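Local coordinates for protein flavin-containing monooxygenase (Allium sativum, PDB 6WPU) that probably catalyses the FAD-dependent S-oxygenation of S-allyl-L-cysteine in garlic, a flavin-containing monooxygenase reaction that turns a thioether into its sulfoxide, at residues Arg78-Arg90 and Gln201-Phe213. Numbering follows the deposited sequence.
Sequences RPIVHSSLYKSLR and QMHSHNYRIPEPF. With FAD (flavin-adenine dinucleotide), chain B; SO4 (sulfate ion), chain D.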
loop_
_atom_site.group_PDB
_atom_site.type_symbol
_atom_site.label_atom_id
_atom_site.label_comp_id
_atom_site.label_asym_id
_atom_site.label_seq_id
_atom_site.Cartn_x
_atom_site.Cartn_y
_atom_site.Cartn_z
ATOM N N ARG A 78 -5.209 15.589 14.868
ATOM C CA ARG A 78 -3.775 15.388 14.994
ATOM C C ARG A 78 -3.065 15.753 13.689
ATOM O O ARG A 78 -3.636 15.609 12.605
ATOM C CB ARG A 78 -3.471 13.934 15.353
ATOM C CG ARG A 78 -3.661 12.948 14.184
ATOM C CD ARG A 78 -3.742 11.485 14.655
ATOM N NE ARG A 78 -3.823 10.603 13.495
ATOM C CZ ARG A 78 -4.959 10.305 12.876
ATOM N NH1 ARG A 78 -6.097 10.817 13.331
ATOM N NH2 ARG A 78 -4.955 9.510 11.803
ATOM N N PRO A 79 -1.827 16.251 13.768
ATOM C CA PRO A 79 -0.977 16.295 12.570
ATOM C C PRO A 79 -0.799 14.887 12.024
ATOM O O PRO A 79 -0.729 13.911 12.783
ATOM C CB PRO A 79 0.353 16.868 13.079
ATOM C CG PRO A 79 0.063 17.458 14.403
ATOM C CD PRO A 79 -1.141 16.768 14.965
ATOM N N ILE A 80 -0.736 14.784 10.699
ATOM C CA ILE A 80 -0.645 13.500 10.017
ATOM C C ILE A 80 0.782 13.308 9.529
ATOM O O ILE A 80 1.349 14.204 8.892
ATOM C CB ILE A 80 -1.638 13.410 8.841
ATOM C CG1 ILE A 80 -3.080 13.590 9.330
ATOM C CG2 ILE A 80 -1.494 12.051 8.115
ATOM C CD1 ILE A 80 -3.473 12.617 10.475
ATOM N N VAL A 81 1.365 12.147 9.819
ATOM C CA VAL A 81 2.615 11.727 9.192
ATOM C C VAL A 81 2.252 10.704 8.126
ATOM O O VAL A 81 1.555 9.722 8.407
ATOM C CB VAL A 81 3.600 11.141 10.224
ATOM C CG1 VAL A 81 4.859 10.692 9.529
ATOM C CG2 VAL A 81 3.936 12.179 11.293
ATOM N N HIS A 82 2.703 10.915 6.899
ATOM C CA HIS A 82 2.191 10.078 5.814
ATOM C C HIS A 82 2.849 8.702 5.799
ATOM O O HIS A 82 2.166 7.673 5.662
ATOM C CB HIS A 82 2.380 10.730 4.443
ATOM C CG HIS A 82 1.923 9.842 3.323
ATOM N ND1 HIS A 82 0.620 9.829 2.860
ATOM C CD2 HIS A 82 2.573 8.867 2.642
ATOM C CE1 HIS A 82 0.505 8.911 1.917
ATOM N NE2 HIS A 82 1.676 8.321 1.761
ATOM N N SER A 83 4.165 8.646 5.978
ATOM C CA SER A 83 4.881 7.369 5.914
ATOM C C SER A 83 4.743 6.527 7.187
ATOM O O SER A 83 4.815 7.041 8.308
ATOM C CB SER A 83 6.363 7.608 5.632
ATOM O OG SER A 83 7.024 6.357 5.522
ATOM N N SER A 84 4.576 5.214 6.994
ATOM C CA SER A 84 4.600 4.205 8.047
ATOM C C SER A 84 5.912 3.429 8.118
ATOM O O SER A 84 5.997 2.473 8.892
ATOM C CB SER A 84 3.456 3.200 7.841
ATOM O OG SER A 84 2.218 3.878 7.723
ATOM N N LEU A 85 6.920 3.771 7.315
ATOM C CA LEU A 85 8.134 2.960 7.307
ATOM C C LEU A 85 8.872 3.094 8.631
ATOM O O LEU A 85 8.951 4.186 9.196
ATOM C CB LEU A 85 9.076 3.389 6.194
ATOM C CG LEU A 85 8.678 3.296 4.730
ATOM C CD1 LEU A 85 9.811 3.893 3.869
ATOM C CD2 LEU A 85 8.397 1.874 4.347
ATOM N N TYR A 86 9.438 1.988 9.111
ATOM C CA TYR A 86 10.378 2.056 10.226
ATOM C C TYR A 86 11.800 2.030 9.678
ATOM O O TYR A 86 12.033 1.695 8.511
ATOM C CB TYR A 86 10.143 0.920 11.234
ATOM C CG TYR A 86 10.004 -0.456 10.615
ATOM C CD1 TYR A 86 8.760 -0.914 10.162
ATOM C CD2 TYR A 86 11.105 -1.301 10.495
ATOM C CE1 TYR A 86 8.630 -2.160 9.578
ATOM C CE2 TYR A 86 10.978 -2.572 9.928
ATOM C CZ TYR A 86 9.742 -2.983 9.469
ATOM O OH TYR A 86 9.600 -4.218 8.906
ATOM N N LYS A 87 12.759 2.409 10.523
ATOM C CA LYS A 87 14.070 2.780 9.995
ATOM C C LYS A 87 14.789 1.599 9.343
ATOM O O LYS A 87 15.466 1.766 8.322
ATOM C CB LYS A 87 14.931 3.391 11.098
ATOM C CG LYS A 87 16.319 3.831 10.619
ATOM C CD LYS A 87 17.046 4.602 11.725
ATOM C CE LYS A 87 18.495 4.902 11.391
ATOM N NZ LYS A 87 19.387 3.739 11.712
ATOM N N SER A 88 14.667 0.402 9.910
ATOM C CA SER A 88 15.405 -0.741 9.374
ATOM C C SER A 88 14.675 -1.463 8.245
ATOM O O SER A 88 15.194 -2.467 7.748
ATOM C CB SER A 88 15.722 -1.748 10.485
ATOM O OG SER A 88 14.517 -2.269 11.000
ATOM N N LEU A 89 13.504 -0.982 7.821
ATOM C CA LEU A 89 12.686 -1.738 6.882
ATOM C C LEU A 89 13.462 -2.062 5.609
ATOM O O LEU A 89 14.139 -1.205 5.040
ATOM C CB LEU A 89 11.408 -0.970 6.540
ATOM C CG LEU A 89 10.454 -1.710 5.594
ATOM C CD1 LEU A 89 8.986 -1.516 6.006
ATOM C CD2 LEU A 89 10.683 -1.301 4.090
ATOM N N ARG A 90 13.382 -3.324 5.203
ATOM C CA ARG A 90 13.791 -3.828 3.903
ATOM C C ARG A 90 12.563 -4.323 3.142
ATOM O O ARG A 90 11.514 -4.606 3.735
ATOM C CB ARG A 90 14.808 -4.968 4.046
ATOM C CG ARG A 90 16.109 -4.579 4.719
ATOM C CD ARG A 90 16.909 -5.809 5.120
ATOM N NE ARG A 90 17.408 -6.536 3.961
ATOM C CZ ARG A 90 18.084 -7.675 4.026
ATOM N NH1 ARG A 90 18.337 -8.233 5.212
ATOM N NH2 ARG A 90 18.494 -8.267 2.901
ATOM N N GLN A 201 -0.259 2.168 24.621
ATOM C CA GLN A 201 -0.949 1.651 23.448
ATOM C C GLN A 201 -0.546 2.495 22.253
ATOM O O GLN A 201 -0.551 3.729 22.342
ATOM C CB GLN A 201 -2.463 1.720 23.646
ATOM C CG GLN A 201 -3.187 0.424 23.526
ATOM C CD GLN A 201 -4.689 0.614 23.401
ATOM O OE1 GLN A 201 -5.315 0.077 22.481
ATOM N NE2 GLN A 201 -5.274 1.368 24.327
ATOM N N MET A 202 -0.178 1.842 21.148
ATOM C CA MET A 202 0.221 2.555 19.939
ATOM C C MET A 202 -0.143 1.730 18.711
ATOM O O MET A 202 -0.374 0.522 18.791
ATOM C CB MET A 202 1.723 2.850 19.925
ATOM C CG MET A 202 2.574 1.581 19.996
ATOM S SD MET A 202 4.348 1.891 19.883
ATOM C CE MET A 202 4.478 2.636 18.242
ATOM N N HIS A 203 -0.192 2.409 17.569
ATOM C CA HIS A 203 -0.337 1.769 16.269
ATOM C C HIS A 203 1.034 1.718 15.611
ATOM O O HIS A 203 1.860 2.609 15.805
ATOM C CB HIS A 203 -1.337 2.530 15.380
ATOM C CG HIS A 203 -1.759 1.769 14.158
ATOM N ND1 HIS A 203 -1.026 1.764 12.990
ATOM C CD2 HIS A 203 -2.832 0.971 13.932
ATOM C CE1 HIS A 203 -1.627 0.994 12.099
ATOM N NE2 HIS A 203 -2.725 0.501 12.646
ATOM N N SER A 204 1.285 0.647 14.860
ATOM C CA SER A 204 2.560 0.500 14.161
ATOM C C SER A 204 2.818 1.618 13.169
ATOM O O SER A 204 3.965 1.792 12.741
ATOM C CB SER A 204 2.597 -0.827 13.403
ATOM O OG SER A 204 1.581 -0.871 12.410
ATOM N N HIS A 205 1.781 2.370 12.779
ATOM C CA HIS A 205 1.999 3.547 11.941
ATOM C C HIS A 205 3.042 4.472 12.549
ATOM O O HIS A 205 3.749 5.174 11.823
ATOM C CB HIS A 205 0.688 4.303 11.744
ATOM C CG HIS A 205 0.826 5.553 10.927
ATOM N ND1 HIS A 205 1.176 5.535 9.593
ATOM C CD2 HIS A 205 0.626 6.855 11.249
ATOM C CE1 HIS A 205 1.207 6.775 9.135
ATOM N NE2 HIS A 205 0.865 7.594 10.114
ATOM N N ASN A 206 3.181 4.462 13.871
ATOM C CA ASN A 206 4.142 5.321 14.542
ATOM C C ASN A 206 5.396 4.568 14.979
ATOM O O ASN A 206 6.211 5.123 15.724
ATOM C CB ASN A 206 3.464 6.010 15.730
ATOM C CG ASN A 206 2.343 6.930 15.281
ATOM O OD1 ASN A 206 2.563 7.813 14.453
ATOM N ND2 ASN A 206 1.138 6.715 15.794
ATOM N N TYR A 207 5.591 3.330 14.514
ATOM C CA TYR A 207 6.784 2.590 14.906
ATOM C C TYR A 207 7.946 2.990 14.005
ATOM O O TYR A 207 7.816 2.994 12.776
ATOM C CB TYR A 207 6.571 1.072 14.843
ATOM C CG TYR A 207 7.883 0.382 15.161
ATOM C CD1 TYR A 207 8.403 0.404 16.470
ATOM C CD2 TYR A 207 8.647 -0.200 14.162
ATOM C CE1 TYR A 207 9.626 -0.183 16.768
ATOM C CE2 TYR A 207 9.889 -0.790 14.450
ATOM C CZ TYR A 207 10.364 -0.769 15.759
ATOM O OH TYR A 207 11.573 -1.332 16.059
ATOM N N ARG A 208 9.086 3.322 14.614
ATOM C CA ARG A 208 10.253 3.735 13.839
ATOM C C ARG A 208 11.505 2.942 14.182
ATOM O O ARG A 208 12.201 2.464 13.277
ATOM C CB ARG A 208 10.540 5.222 14.046
ATOM C CG ARG A 208 9.439 6.137 13.483
ATOM C CD ARG A 208 9.255 5.948 11.972
ATOM N NE ARG A 208 8.233 6.872 11.505
ATOM C CZ ARG A 208 6.957 6.550 11.336
ATOM N NH1 ARG A 208 6.540 5.297 11.555
ATOM N NH2 ARG A 208 6.105 7.485 10.927
ATOM N N ILE A 209 11.817 2.813 15.476
ATOM C CA ILE A 209 13.104 2.276 15.910
ATOM C C ILE A 209 12.909 1.453 17.178
ATOM O O ILE A 209 11.952 1.683 17.930
ATOM C CB ILE A 209 14.146 3.395 16.133
ATOM C CG1 ILE A 209 13.644 4.424 17.155
ATOM C CG2 ILE A 209 14.531 4.040 14.796
ATOM C CD1 ILE A 209 14.769 5.288 17.794
ATOM N N PRO A 210 13.785 0.489 17.449
ATOM C CA PRO A 210 13.568 -0.407 18.593
ATOM C C PRO A 210 14.178 0.069 19.906
ATOM O O PRO A 210 13.786 -0.439 20.961
ATOM C CB PRO A 210 14.222 -1.716 18.136
ATOM C CG PRO A 210 15.341 -1.261 17.223
ATOM C CD PRO A 210 14.859 0.015 16.552
ATOM N N GLU A 211 15.132 1.005 19.881
ATOM C CA GLU A 211 15.825 1.389 21.115
ATOM C C GLU A 211 14.899 1.788 22.276
ATOM O O GLU A 211 15.172 1.367 23.413
ATOM C CB GLU A 211 16.820 2.526 20.823
ATOM C CG GLU A 211 18.098 2.102 20.103
ATOM C CD GLU A 211 17.924 1.970 18.577
ATOM O OE1 GLU A 211 16.781 2.068 18.079
ATOM O OE2 GLU A 211 18.936 1.760 17.876
ATOM N N PRO A 212 13.832 2.577 22.092
ATOM C CA PRO A 212 12.986 2.922 23.246
ATOM C C PRO A 212 12.247 1.738 23.859
ATOM O O PRO A 212 11.646 1.906 24.925
ATOM C CB PRO A 212 12.010 3.965 22.678
ATOM C CG PRO A 212 12.048 3.790 21.228
ATOM C CD PRO A 212 13.438 3.340 20.898
ATOM N N PHE A 213 12.267 0.560 23.235
ATOM C CA PHE A 213 11.658 -0.646 23.788
ATOM C C PHE A 213 12.656 -1.476 24.597
ATOM O O PHE A 213 12.340 -2.601 24.994
ATOM C CB PHE A 213 11.054 -1.501 22.663
ATOM C CG PHE A 213 9.989 -0.790 21.856
ATOM C CD1 PHE A 213 10.332 0.020 20.783
ATOM C CD2 PHE A 213 8.651 -0.923 22.177
ATOM C CE1 PHE A 213 9.351 0.691 20.056
ATOM C CE2 PHE A 213 7.672 -0.272 21.448
ATOM C CZ PHE A 213 8.022 0.536 20.388
HETATM P PA FAD B . 1.783 6.308 -1.241
HETATM O O1A FAD B . 3.232 5.821 -1.214
HETATM O O2A FAD B . 1.036 6.474 -0.015
HETATM O O5B FAD B . 1.648 7.686 -1.850
HETATM C C5B FAD B . 0.504 8.532 -1.855
HETATM C C4B FAD B . 0.914 10.007 -2.063
HETATM O O4B FAD B . -0.169 10.886 -2.194
HETATM C C3B FAD B . 1.781 10.535 -0.952
HETATM O O3B FAD B . 2.940 11.113 -1.457
HETATM C C2B FAD B . 0.945 11.567 -0.281
HETATM O O2B FAD B . 1.682 12.602 0.263
HETATM C C1B FAD B . 0.091 12.029 -1.426
HETATM N N9A FAD B . -1.179 12.589 -1.023
HETATM C C8A FAD B . -2.074 12.008 -0.133
HETATM N N7A FAD B . -3.145 12.799 0.012
HETATM C C5A FAD B . -2.985 13.949 -0.764
HETATM C C6A FAD B . -3.748 15.092 -0.992
HETATM N N6A FAD B . -5.030 15.278 -0.356
HETATM N N1A FAD B . -3.301 16.034 -1.842
HETATM C C2A FAD B . -2.100 15.916 -2.466
HETATM N N3A FAD B . -1.319 14.827 -2.274
HETATM C C4A FAD B . -1.730 13.836 -1.436
HETATM N N1 FAD B . 5.516 -2.572 -1.846
HETATM C C2 FAD B . 6.630 -3.194 -2.514
HETATM O O2 FAD B . 6.662 -3.261 -3.863
HETATM N N3 FAD B . 7.620 -3.821 -1.792
HETATM C C4 FAD B . 7.604 -3.789 -0.414
HETATM O O4 FAD B . 8.573 -4.383 0.325
HETATM C C4X FAD B . 6.617 -2.963 0.309
HETATM N N5 FAD B . 6.751 -2.742 1.674
HETATM C C5X FAD B . 5.831 -1.926 2.324
HETATM C C6 FAD B . 5.958 -1.715 3.705
HETATM C C7 FAD B . 5.046 -0.887 4.349
HETATM C C7M FAD B . 5.186 -0.675 5.833
HETATM C C8 FAD B . 4.013 -0.279 3.638
HETATM C C8M FAD B . 3.011 0.607 4.307
HETATM C C9 FAD B . 3.881 -0.492 2.262
HETATM C C9A FAD B . 4.787 -1.313 1.606
HETATM N N10 FAD B . 4.661 -1.517 0.189
HETATM C C10 FAD B . 5.581 -2.340 -0.475
HETATM C "C1'" FAD B . 3.544 -0.913 -0.553
HETATM C "C2'" FAD B . 3.602 0.553 -0.927
HETATM O "O2'" FAD B . 2.457 1.159 -0.490
HETATM C "C3'" FAD B . 3.606 0.582 -2.439
HETATM O "O3'" FAD B . 4.868 0.132 -2.747
HETATM C "C4'" FAD B . 3.406 1.953 -3.076
HETATM O "O4'" FAD B . 4.270 2.830 -2.452
HETATM C "C5'" FAD B . 1.976 2.504 -3.084
HETATM O "O5'" FAD B . 2.175 3.859 -3.367
HETATM P P FAD B . 1.108 5.014 -3.560
HETATM O O1P FAD B . 1.597 6.088 -4.604
HETATM O O2P FAD B . -0.253 4.259 -3.831
HETATM O O3P FAD B . 0.802 5.465 -2.008
HETATM S S SO4 D . 16.185 -9.127 8.204
HETATM O O1 SO4 D . 16.594 -9.383 9.588
HETATM O O2 SO4 D . 16.432 -10.331 7.415
HETATM O O3 SO4 D . 14.758 -8.832 8.153
HETATM O O4 SO4 D . 16.917 -7.969 7.678
HETATM O O HOH W 1 5.385 0.574 10.828
HETATM O O HOH W 2 13.835 0.314 12.730
#
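Behind the FAD pocket, the irregular loop 78-90 is held by the turn that leaves strand 200-203, and H205 meets it with both ring nitrogens. ND1 of H205 donates to S84 OG at 2.7 Å, with the hydroxyl in the ring plane, while NE2 makes a weak, bent bond to V81 O (2.8 Å, N-H...O 124°); if both nitrogens carry hydrogen, the ring would probably be cationic. S84 OG also bonds to the hydroxyl of Y296, and a water donates to both S84 O and S204 O, tying the two backbones together. The neighbouring H82 donates from NE2 to FAD O2A at 2.6 Å, so in this flavin-containing monooxygenase 201-213 backs, as a second shell, a loop that itself touches the cofactor.

R208 folds back along its own turn, its chain bent at chi2 (-60°), and its NH1 donates to both H205 O and Y207 O, each from above the carbonyl plane. L85 O sits over one face of the guanidinium, 3.3 Å from R208 CD, and NH2 comes within 3.0 Å of S83 O; NE is held by T64 O. A leucine here would probably leave the H205 and Y207 carbonyls without their shared donor and T64 O without its NE partner. Further along, K87 N makes a nearly straight bond to R208 O (2.8 Å), in the carbonyl plane. Beside it the Y86 and Y207 rings meet obliquely, planes at 54°, with Y86 CB 3.5 Å from Y207 CD2.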